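Side-chain contacts in Exo beta-1,2-glucooligosaccharide sophorohydrolase (non-reducing end) (Parabacteroides distasonis ATCC 8503, PDB 5Z06), which hydrolyses linear beta-1,2-glucan and beta-1,2-glucooligosaccharides of four or more units, releasing sophorose from the non-reducing end as an exo-acting enzyme: residues T150-L155 with I177-A182; S540-D545 with Q668-V673; K562-N567 with P621-A626. All blocks are in the same frame, centred on the assembly; numbering follows the deposited sequence.

All three contacts are buried and apolar, yet they belong to two parts of the fold. Interaction 1 joins a loop to a strand in the N-terminal beta-sheet region; its centre lies about 39 Å from that of interaction 2 and about 45 Å from that of interaction 3, across the centre of the chain. Interactions 2 and 3 sit in the helical glycoamylase-like region, about 15 Å apart between centres, both bordering helix 665-680, and touch where Tyr541 CB lies 3.4 Å from Tyr622 OH. Interaction 3 is nested within the sequence closed by interaction 2. Branched aliphatic groups dominate interactions 1 and 2, whereas interaction 3 pairs small methyls and has a lysine at its more exposed margin.

Interaction 1: T150-L155 with I177-A182; sequences TNIKKL and IELLPA
Between two antiparallel beta-sheets of the N-terminal region, whose packing is consistent with a beta-sandwich, Leu179 of strand 169-180 meets Ile152 and Leu155 from the loop that leads into strand 155-161. The same strand carries Asp175, one of the calcium ligands, and Leu155 opens a strand of the other sheet. Residues 152-154 have helical backbone angles, and the turn is closed by Leu155 N bonding to Ile152 O at 2.9 Å. This single turn brings Ile152 and Leu155, three residues apart, to the same side, both with CB directed at the strand. Leu179 answers with one methyl, CD1, carried to the end of an extended chain by an anti second torsion (chi2 -173°). Ile152 lies alongside it, the two side chains running past each other in opposite senses. Its CG1 is anti to the backbone N (chi1 -166°), which sends the longer branch toward the strand, and both CG1 and CD1 lie near the leucine methyl. Tyr8 ties the two sides together: its backbone pairs with Leu179, its OH bonds to Leu155 O, and Ile152 packs on it. On the loop side Leu155 also touches Ile107 and Tyr109 of strand 104-109. The CD1 methyl of Leu179 thus lies 3.5 Å from Leu155 CD1 and 4.0 Å from Ile152 CG1.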
loop_
_atom_site.group_PDB
_atom_site.type_symbol
_atom_site.label_atom_id
_atom_site.label_comp_id
_atom_site.label_asym_id
_atom_site.label_seq_id
_atom_site.Cartn_x
_atom_site.Cartn_y
_atom_site.Cartn_z
ATOM N N THR A 150 -8.770 -1.344 22.061
ATOM C CA THR A 150 -9.576 -2.563 22.089
ATOM C C THR A 150 -11.003 -2.365 21.573
ATOM O O THR A 150 -11.637 -3.328 21.189
ATOM C CB THR A 150 -9.693 -3.136 23.522
ATOM O OG1 THR A 150 -10.524 -2.279 24.320
ATOM C CG2 THR A 150 -8.309 -3.308 24.188
ATOM N N ASN A 151 -11.524 -1.137 21.598
ATOM C CA ASN A 151 -12.921 -0.889 21.175
ATOM C C ASN A 151 -13.157 0.253 20.169
ATOM O O ASN A 151 -14.277 0.400 19.686
ATOM C CB ASN A 151 -13.825 -0.689 22.415
ATOM C CG ASN A 151 -13.421 0.504 23.254
ATOM O OD1 ASN A 151 -12.828 1.458 22.760
ATOM N ND2 ASN A 151 -13.741 0.455 24.538
ATOM N N ILE A 152 -12.127 1.049 19.869
ATOM C CA ILE A 152 -12.281 2.247 19.030
ATOM C C ILE A 152 -12.805 1.930 17.621
ATOM O O ILE A 152 -13.607 2.681 17.065
ATOM C CB ILE A 152 -10.963 3.062 18.968
ATOM C CG1 ILE A 152 -11.215 4.453 18.397
ATOM C CG2 ILE A 152 -9.877 2.304 18.197
ATOM C CD1 ILE A 152 -10.049 5.400 18.593
ATOM N N LYS A 153 -12.399 0.792 17.082
ATOM C CA LYS A 153 -12.846 0.351 15.770
ATOM C C LYS A 153 -14.307 -0.023 15.689
ATOM O O LYS A 153 -14.826 -0.194 14.584
ATOM C CB LYS A 153 -12.000 -0.822 15.287
ATOM C CG LYS A 153 -10.594 -0.367 15.013
ATOM C CD LYS A 153 -9.801 -1.408 14.272
ATOM C CE LYS A 153 -8.397 -0.879 14.094
ATOM N NZ LYS A 153 -7.607 -1.930 13.443
ATOM N N LYS A 154 -14.970 -0.157 16.837
ATOM C CA LYS A 154 -16.434 -0.251 16.850
ATOM C C LYS A 154 -17.137 1.090 16.555
ATOM O O LYS A 154 -18.350 1.116 16.334
ATOM C CB LYS A 154 -16.905 -0.882 18.161
ATOM C CG LYS A 154 -16.599 -2.376 18.184
ATOM C CD LYS A 154 -16.786 -3.009 19.544
ATOM C CE LYS A 154 -16.809 -4.530 19.393
ATOM N NZ LYS A 154 -16.552 -5.220 20.682
ATOM N N LEU A 155 -16.388 2.187 16.574
ATOM C CA LEU A 155 -16.918 3.490 16.198
ATOM C C LEU A 155 -16.753 3.591 14.686
ATOM O O LEU A 155 -15.758 4.132 14.174
ATOM C CB LEU A 155 -16.178 4.605 16.949
ATOM C CG LEU A 155 -16.127 4.455 18.495
ATOM C CD1 LEU A 155 -15.466 5.676 19.111
ATOM C CD2 LEU A 155 -17.504 4.225 19.123
ATOM N N ILE A 177 -13.020 15.446 10.554
ATOM C CA ILE A 177 -13.880 14.689 11.428
ATOM C C ILE A 177 -12.993 13.610 11.998
ATOM O O ILE A 177 -12.487 12.737 11.275
ATOM C CB ILE A 177 -15.043 14.053 10.682
ATOM C CG1 ILE A 177 -15.767 15.107 9.837
ATOM C CG2 ILE A 177 -15.986 13.406 11.677
ATOM C CD1 ILE A 177 -16.812 14.562 8.918
ATOM N N GLU A 178 -12.779 13.692 13.299
ATOM C CA GLU A 178 -11.817 12.840 13.961
ATOM C C GLU A 178 -12.063 12.767 15.458
ATOM O O GLU A 178 -12.667 13.680 16.061
ATOM C CB GLU A 178 -10.396 13.359 13.707
ATOM C CG GLU A 178 -10.147 14.771 14.194
ATOM C CD GLU A 178 -8.803 15.318 13.764
ATOM O OE1 GLU A 178 -7.922 14.545 13.314
ATOM O OE2 GLU A 178 -8.626 16.539 13.889
ATOM N N LEU A 179 -11.574 11.676 16.037
ATOM C CA LEU A 179 -11.532 11.520 17.467
ATOM C C LEU A 179 -10.199 12.052 17.950
ATOM O O LEU A 179 -9.162 11.743 17.360
ATOM C CB LEU A 179 -11.712 10.064 17.851
ATOM C CG LEU A 179 -12.979 9.383 17.366
ATOM C CD1 LEU A 179 -13.087 8.009 17.982
ATOM C CD2 LEU A 179 -14.209 10.210 17.680
ATOM N N LEU A 180 -10.239 12.867 19.001
ATOM C CA LEU A 180 -9.054 13.481 19.595
ATOM C C LEU A 180 -9.069 13.240 21.094
ATOM O O LEU A 180 -10.134 13.014 21.668
ATOM C CB LEU A 180 -9.034 14.981 19.356
ATOM C CG LEU A 180 -8.801 15.459 17.929
ATOM C CD1 LEU A 180 -8.976 16.969 17.827
ATOM C CD2 LEU A 180 -7.409 15.083 17.447
ATOM N N PRO A 181 -7.889 13.288 21.732
ATOM C CA PRO A 181 -7.868 13.095 23.170
ATOM C C PRO A 181 -8.343 14.362 23.880
ATOM O O PRO A 181 -8.317 15.436 23.292
ATOM C CB PRO A 181 -6.398 12.784 23.463
ATOM C CG PRO A 181 -5.652 13.431 22.364
ATOM C CD PRO A 181 -6.536 13.423 21.167
ATOM N N ALA A 182 -8.800 14.217 25.124
ATOM C CA ALA A 182 -9.228 15.362 25.937
ATOM C C ALA A 182 -8.092 16.360 26.080
ATOM O O ALA A 182 -8.263 17.552 25.859
ATOM C CB ALA A 182 -9.676 14.888 27.304
#

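Interaction 2: S540-D545 with Q668-V673; sequences SYLGLD and QAPVTV
Two hydrogen bonds grip Ser540 OG, one with Glu465 O and one with Ile468 N, two residues before Leu542, which the loop presents to Pro670 and Val673 of helix 665-680. The contact lies in the helical glycoamylase-like region, whose relatives are built as (alpha/alpha)6 barrels. Leu542 supplies the whole loop side. Its CG stands anti to the carbonyl carbon (chi1 -60°), and from there CD2 turns to the helix, 3.8 Å from Val673 CG1 and 4.1 Å from Pro670 CA. The same valine methyl also lies 3.8 Å from Leu542 CB, so CG1 bears on the leucine at both its base and one of its branch ends. The two side chains cross at about a right angle. With CG1 anti to the backbone N (chi1 168°), Val673 turns this methyl to the leucine. Pro670, one turn earlier, adds its CB at 4.3 Å from Leu542 CD2; the leucine therefore rests on two residues spaced three apart on one side of the helix. The helix is kinked near the proline, but Val673 N bonds normally to Ala669 O at 2.8 Å. Phe328 and Met331 of helix 323-338 also pack on Leu542. Asn677 ND2, farther along helix 665-680, bonds to Leu542 O; the loop is thus held to this helix by van der Waals packing of its side chain and by a polar bond to its backbone.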
loop_
_atom_site.group_PDB
_atom_site.type_symbol
_atom_site.label_atom_id
_atom_site.label_comp_id
_atom_site.label_asym_id
_atom_site.label_seq_id
_atom_site.Cartn_x
_atom_site.Cartn_y
_atom_site.Cartn_z
ATOM N N SER A 540 8.478 -14.109 -7.372
ATOM C CA SER A 540 9.482 -15.164 -7.558
ATOM C C SER A 540 10.439 -14.895 -8.711
ATOM O O SER A 540 11.322 -15.726 -8.981
ATOM C CB SER A 540 8.822 -16.545 -7.769
ATOM O OG SER A 540 8.386 -17.074 -6.544
ATOM N N TYR A 541 10.246 -13.776 -9.403
ATOM C CA TYR A 541 10.955 -13.465 -10.626
ATOM C C TYR A 541 11.625 -12.106 -10.573
ATOM O O TYR A 541 11.947 -11.512 -11.616
ATOM C CB TYR A 541 10.002 -13.606 -11.829
ATOM C CG TYR A 541 9.318 -14.940 -11.734
ATOM C CD1 TYR A 541 10.015 -16.123 -12.022
ATOM C CD2 TYR A 541 8.024 -15.047 -11.255
ATOM C CE1 TYR A 541 9.426 -17.353 -11.864
ATOM C CE2 TYR A 541 7.430 -16.283 -11.103
ATOM C CZ TYR A 541 8.142 -17.429 -11.408
ATOM O OH TYR A 541 7.537 -18.643 -11.237
ATOM N N LEU A 542 11.857 -11.620 -9.363
ATOM C CA LEU A 542 12.628 -10.396 -9.180
ATOM C C LEU A 542 14.091 -10.687 -9.368
ATOM O O LEU A 542 14.826 -9.874 -9.931
ATOM C CB LEU A 542 12.397 -9.813 -7.789
ATOM C CG LEU A 542 10.939 -9.463 -7.543
ATOM C CD1 LEU A 542 10.790 -8.857 -6.174
ATOM C CD2 LEU A 542 10.386 -8.502 -8.579
ATOM N N GLY A 543 14.491 -11.849 -8.853
ATOM C CA GLY A 543 15.888 -12.302 -8.842
ATOM C C GLY A 543 16.030 -13.480 -9.771
ATOM O O GLY A 543 16.816 -13.449 -10.688
ATOM N N LEU A 544 15.233 -14.512 -9.545
ATOM C CA LEU A 544 15.141 -15.589 -10.476
ATOM C C LEU A 544 14.727 -15.044 -11.828
ATOM O O LEU A 544 13.645 -14.480 -11.987
ATOM C CB LEU A 544 14.133 -16.644 -10.022
ATOM C CG LEU A 544 13.998 -17.833 -10.976
ATOM C CD1 LEU A 544 15.323 -18.563 -11.216
ATOM C CD2 LEU A 544 12.945 -18.787 -10.436
ATOM N N ASP A 545 15.610 -15.225 -12.793
ATOM C CA ASP A 545 15.394 -14.735 -14.133
ATOM C C ASP A 545 14.554 -15.771 -14.847
ATOM O O ASP A 545 15.055 -16.852 -15.125
ATOM C CB ASP A 545 16.735 -14.539 -14.841
ATOM C CG ASP A 545 16.590 -13.918 -16.213
ATOM O OD1 ASP A 545 15.483 -13.947 -16.754
ATOM O OD2 ASP A 545 17.587 -13.397 -16.751
ATOM N N GLN A 668 5.441 -1.861 -4.079
ATOM C CA GLN A 668 6.214 -0.753 -4.670
ATOM C C GLN A 668 7.523 -1.270 -5.211
ATOM O O GLN A 668 7.921 -0.903 -6.307
ATOM C CB GLN A 668 6.449 0.383 -3.669
ATOM C CG GLN A 668 5.223 1.082 -3.094
ATOM C CD GLN A 668 4.211 1.499 -4.136
ATOM O OE1 GLN A 668 3.421 0.674 -4.571
ATOM N NE2 GLN A 668 4.254 2.774 -4.570
ATOM N N ALA A 669 8.211 -2.107 -4.449
ATOM C CA ALA A 669 9.558 -2.539 -4.855
ATOM C C ALA A 669 9.541 -3.329 -6.165
ATOM O O ALA A 669 10.429 -3.134 -7.021
ATOM C CB ALA A 669 10.237 -3.346 -3.764
ATOM N N PRO A 670 8.533 -4.216 -6.352
ATOM C CA PRO A 670 8.527 -4.925 -7.621
ATOM C C PRO A 670 8.541 -4.012 -8.809
ATOM O O PRO A 670 9.088 -4.375 -9.844
ATOM C CB PRO A 670 7.228 -5.724 -7.563
ATOM C CG PRO A 670 7.217 -6.139 -6.137
ATOM C CD PRO A 670 7.617 -4.866 -5.405
ATOM N N VAL A 671 7.975 -2.827 -8.657
ATOM C CA VAL A 671 7.940 -1.890 -9.767
ATOM C C VAL A 671 9.371 -1.426 -10.071
ATOM O O VAL A 671 9.842 -1.522 -11.211
ATOM C CB VAL A 671 7.022 -0.705 -9.463
ATOM C CG1 VAL A 671 7.071 0.322 -10.608
ATOM C CG2 VAL A 671 5.600 -1.217 -9.213
ATOM N N THR A 672 10.065 -0.967 -9.045
ATOM C CA THR A 672 11.461 -0.548 -9.224
ATOM C C THR A 672 12.281 -1.685 -9.810
ATOM O O THR A 672 13.002 -1.506 -10.774
ATOM C CB THR A 672 12.063 -0.119 -7.894
ATOM O OG1 THR A 672 11.274 0.948 -7.355
ATOM C CG2 THR A 672 13.541 0.355 -8.049
ATOM N N VAL A 673 12.121 -2.869 -9.233
ATOM C CA VAL A 673 12.992 -3.982 -9.518
ATOM C C VAL A 673 12.752 -4.509 -10.910
ATOM O O VAL A 673 13.699 -4.742 -11.649
ATOM C CB VAL A 673 12.777 -5.115 -8.506
ATOM C CG1 VAL A 673 13.471 -6.396 -8.974
ATOM C CG2 VAL A 673 13.306 -4.694 -7.151
#

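Interaction 3: K562-N567 with P621-A626; sequences KMAKIN and PYTPDA
Thr623 meets the flank of helix 556-573 with its methyl, toward Ala564 and Lys565. It occupies the N-cap position of helix 624-636, although its side chain makes no capping bond. Starting at the root, Thr623 CB points at the facing helix and stands 4.4 Å from Ala564 CB. Beyond it the side chain forks. CG2 is anti to the carbonyl carbon, and it presses on Ala564 CB at 3.5 Å, a close methyl-to-methyl contact, while also lying 3.9 Å from Lys565 CG. OG1 takes the site between the backbone N and the carbonyl carbon (chi1 55°); it passes 4.0 Å from Ala564 CB, and its hydrogen bond is made to a residue just beyond the segments. The methyl branch therefore settles against the apolar surface of the helix. Lys565 crosses the threonine obliquely and lends only its aliphatic base to the contact. Its chain then bends at the third torsion (chi3 112°), and NZ forms a salt bridge with Glu522, so the charge is met away from the threonine. Tyr622 adds its CB, 4.2 Å from Ala564 CB, before its ring leaves the contact. At the small Ala564 the 621-623 loop comes close to the helix, the Ala564 and Thr623 CA atoms being 6.8 Å apart. The tyrosine extends this join: its O accepts a bond from Gln561 NE2 and its OH bonds with Ile537 O and Asn560 ND2. In the wider fold, helix 556-573 thus lies between strand 522-523, which its Lys562 and Ile566 touch, and the start of helix 624-636, while Pro621 and Tyr622 pack on Met674 of helix 665-680.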
loop_
_atom_site.group_PDB
_atom_site.type_symbol
_atom_site.label_atom_id
_atom_site.label_comp_id
_atom_site.label_asym_id
_atom_site.label_seq_id
_atom_site.Cartn_x
_atom_site.Cartn_y
_atom_site.Cartn_z
ATOM N N LYS A 562 2.896 -14.638 -21.011
ATOM C CA LYS A 562 1.542 -14.960 -21.398
ATOM C C LYS A 562 0.531 -14.541 -20.361
ATOM O O LYS A 562 -0.524 -14.013 -20.723
ATOM C CB LYS A 562 1.388 -16.449 -21.664
ATOM C CG LYS A 562 1.885 -16.829 -23.032
ATOM C CD LYS A 562 1.884 -18.323 -23.173
ATOM C CE LYS A 562 2.494 -18.748 -24.483
ATOM N NZ LYS A 562 2.518 -20.227 -24.479
ATOM N N MET A 563 0.838 -14.788 -19.088
ATOM C CA MET A 563 -0.037 -14.328 -18.024
ATOM C C MET A 563 -0.234 -12.801 -18.051
ATOM O O MET A 563 -1.351 -12.317 -17.930
ATOM C CB MET A 563 0.453 -14.808 -16.677
ATOM C CG MET A 563 0.356 -16.320 -16.555
ATOM S SD MET A 563 1.006 -16.896 -14.983
ATOM C CE MET A 563 0.647 -18.640 -15.106
ATOM N N ALA A 564 0.843 -12.054 -18.234
ATOM C CA ALA A 564 0.740 -10.615 -18.322
ATOM C C ALA A 564 -0.150 -10.213 -19.483
ATOM O O ALA A 564 -1.061 -9.406 -19.318
ATOM C CB ALA A 564 2.109 -9.979 -18.450
ATOM N N LYS A 565 0.099 -10.786 -20.655
ATOM C CA LYS A 565 -0.704 -10.459 -21.826
ATOM C C LYS A 565 -2.165 -10.822 -21.667
ATOM O O LYS A 565 -3.021 -10.109 -22.153
ATOM C CB LYS A 565 -0.154 -11.168 -23.046
ATOM C CG LYS A 565 1.113 -10.526 -23.580
ATOM C CD LYS A 565 1.809 -11.463 -24.546
ATOM C CE LYS A 565 1.787 -10.979 -25.976
ATOM N NZ LYS A 565 2.156 -12.107 -26.871
ATOM N N ILE A 566 -2.421 -11.965 -21.033
ATOM C CA ILE A 566 -3.759 -12.448 -20.769
ATOM C C ILE A 566 -4.468 -11.451 -19.889
ATOM O O ILE A 566 -5.614 -11.103 -20.115
ATOM C CB ILE A 566 -3.721 -13.827 -20.063
ATOM C CG1 ILE A 566 -3.478 -14.962 -21.080
ATOM C CG2 ILE A 566 -5.006 -14.120 -19.308
ATOM C CD1 ILE A 566 -2.977 -16.258 -20.479
ATOM N N ASN A 567 -3.765 -11.032 -18.845
ATOM C CA ASN A 567 -4.285 -10.067 -17.921
ATOM C C ASN A 567 -4.614 -8.754 -18.663
ATOM O O ASN A 567 -5.744 -8.243 -18.561
ATOM C CB ASN A 567 -3.290 -9.891 -16.744
ATOM C CG ASN A 567 -3.890 -9.141 -15.583
ATOM O OD1 ASN A 567 -4.419 -8.042 -15.774
ATOM N ND2 ASN A 567 -3.775 -9.698 -14.373
ATOM N N PRO A 621 9.262 -6.293 -17.637
ATOM C CA PRO A 621 10.158 -7.146 -18.455
ATOM C C PRO A 621 9.427 -8.061 -19.401
ATOM O O PRO A 621 9.993 -8.469 -20.386
ATOM C CB PRO A 621 10.909 -7.982 -17.429
ATOM C CG PRO A 621 10.620 -7.387 -16.120
ATOM C CD PRO A 621 9.364 -6.594 -16.211
ATOM N N TYR A 622 8.184 -8.391 -19.058
ATOM C CA TYR A 622 7.348 -9.228 -19.863
ATOM C C TYR A 622 6.639 -8.486 -20.976
ATOM O O TYR A 622 6.585 -8.954 -22.096
ATOM C CB TYR A 622 6.292 -9.853 -18.995
ATOM C CG TYR A 622 6.831 -10.614 -17.834
ATOM C CD1 TYR A 622 7.521 -11.812 -18.022
ATOM C CD2 TYR A 622 6.637 -10.167 -16.535
ATOM C CE1 TYR A 622 8.011 -12.520 -16.949
ATOM C CE2 TYR A 622 7.095 -10.891 -15.462
ATOM C CZ TYR A 622 7.785 -12.071 -15.671
ATOM O OH TYR A 622 8.238 -12.826 -14.598
ATOM N N THR A 623 6.063 -7.332 -20.655
ATOM C CA THR A 623 5.179 -6.633 -21.581
ATOM C C THR A 623 5.557 -5.159 -21.526
ATOM O O THR A 623 4.796 -4.337 -21.025
ATOM C CB THR A 623 3.715 -6.843 -21.164
ATOM O OG1 THR A 623 3.544 -6.445 -19.790
ATOM C CG2 THR A 623 3.327 -8.296 -21.311
ATOM N N PRO A 624 6.757 -4.830 -22.026
ATOM C CA PRO A 624 7.256 -3.472 -21.798
ATOM C C PRO A 624 6.373 -2.374 -22.353
ATOM O O PRO A 624 6.168 -1.358 -21.695
ATOM C CB PRO A 624 8.633 -3.451 -22.485
ATOM C CG PRO A 624 8.879 -4.806 -23.029
ATOM C CD PRO A 624 7.761 -5.721 -22.641
ATOM N N ASP A 625 5.858 -2.581 -23.555
ATOM C CA ASP A 625 5.055 -1.573 -24.191
ATOM C C ASP A 625 3.746 -1.417 -23.412
ATOM O O ASP A 625 3.361 -0.313 -23.089
ATOM C CB ASP A 625 4.817 -1.935 -25.654
ATOM C CG ASP A 625 3.999 -0.892 -26.386
ATOM O OD1 ASP A 625 4.345 0.316 -26.339
ATOM O OD2 ASP A 625 3.006 -1.301 -27.015
ATOM N N ALA A 626 3.106 -2.532 -23.072
ATOM C CA ALA A 626 1.864 -2.512 -22.315
ATOM C C ALA A 626 2.087 -1.871 -20.928
ATOM O O ALA A 626 1.261 -1.067 -20.442
ATOM C CB ALA A 626 1.292 -3.933 -22.182
#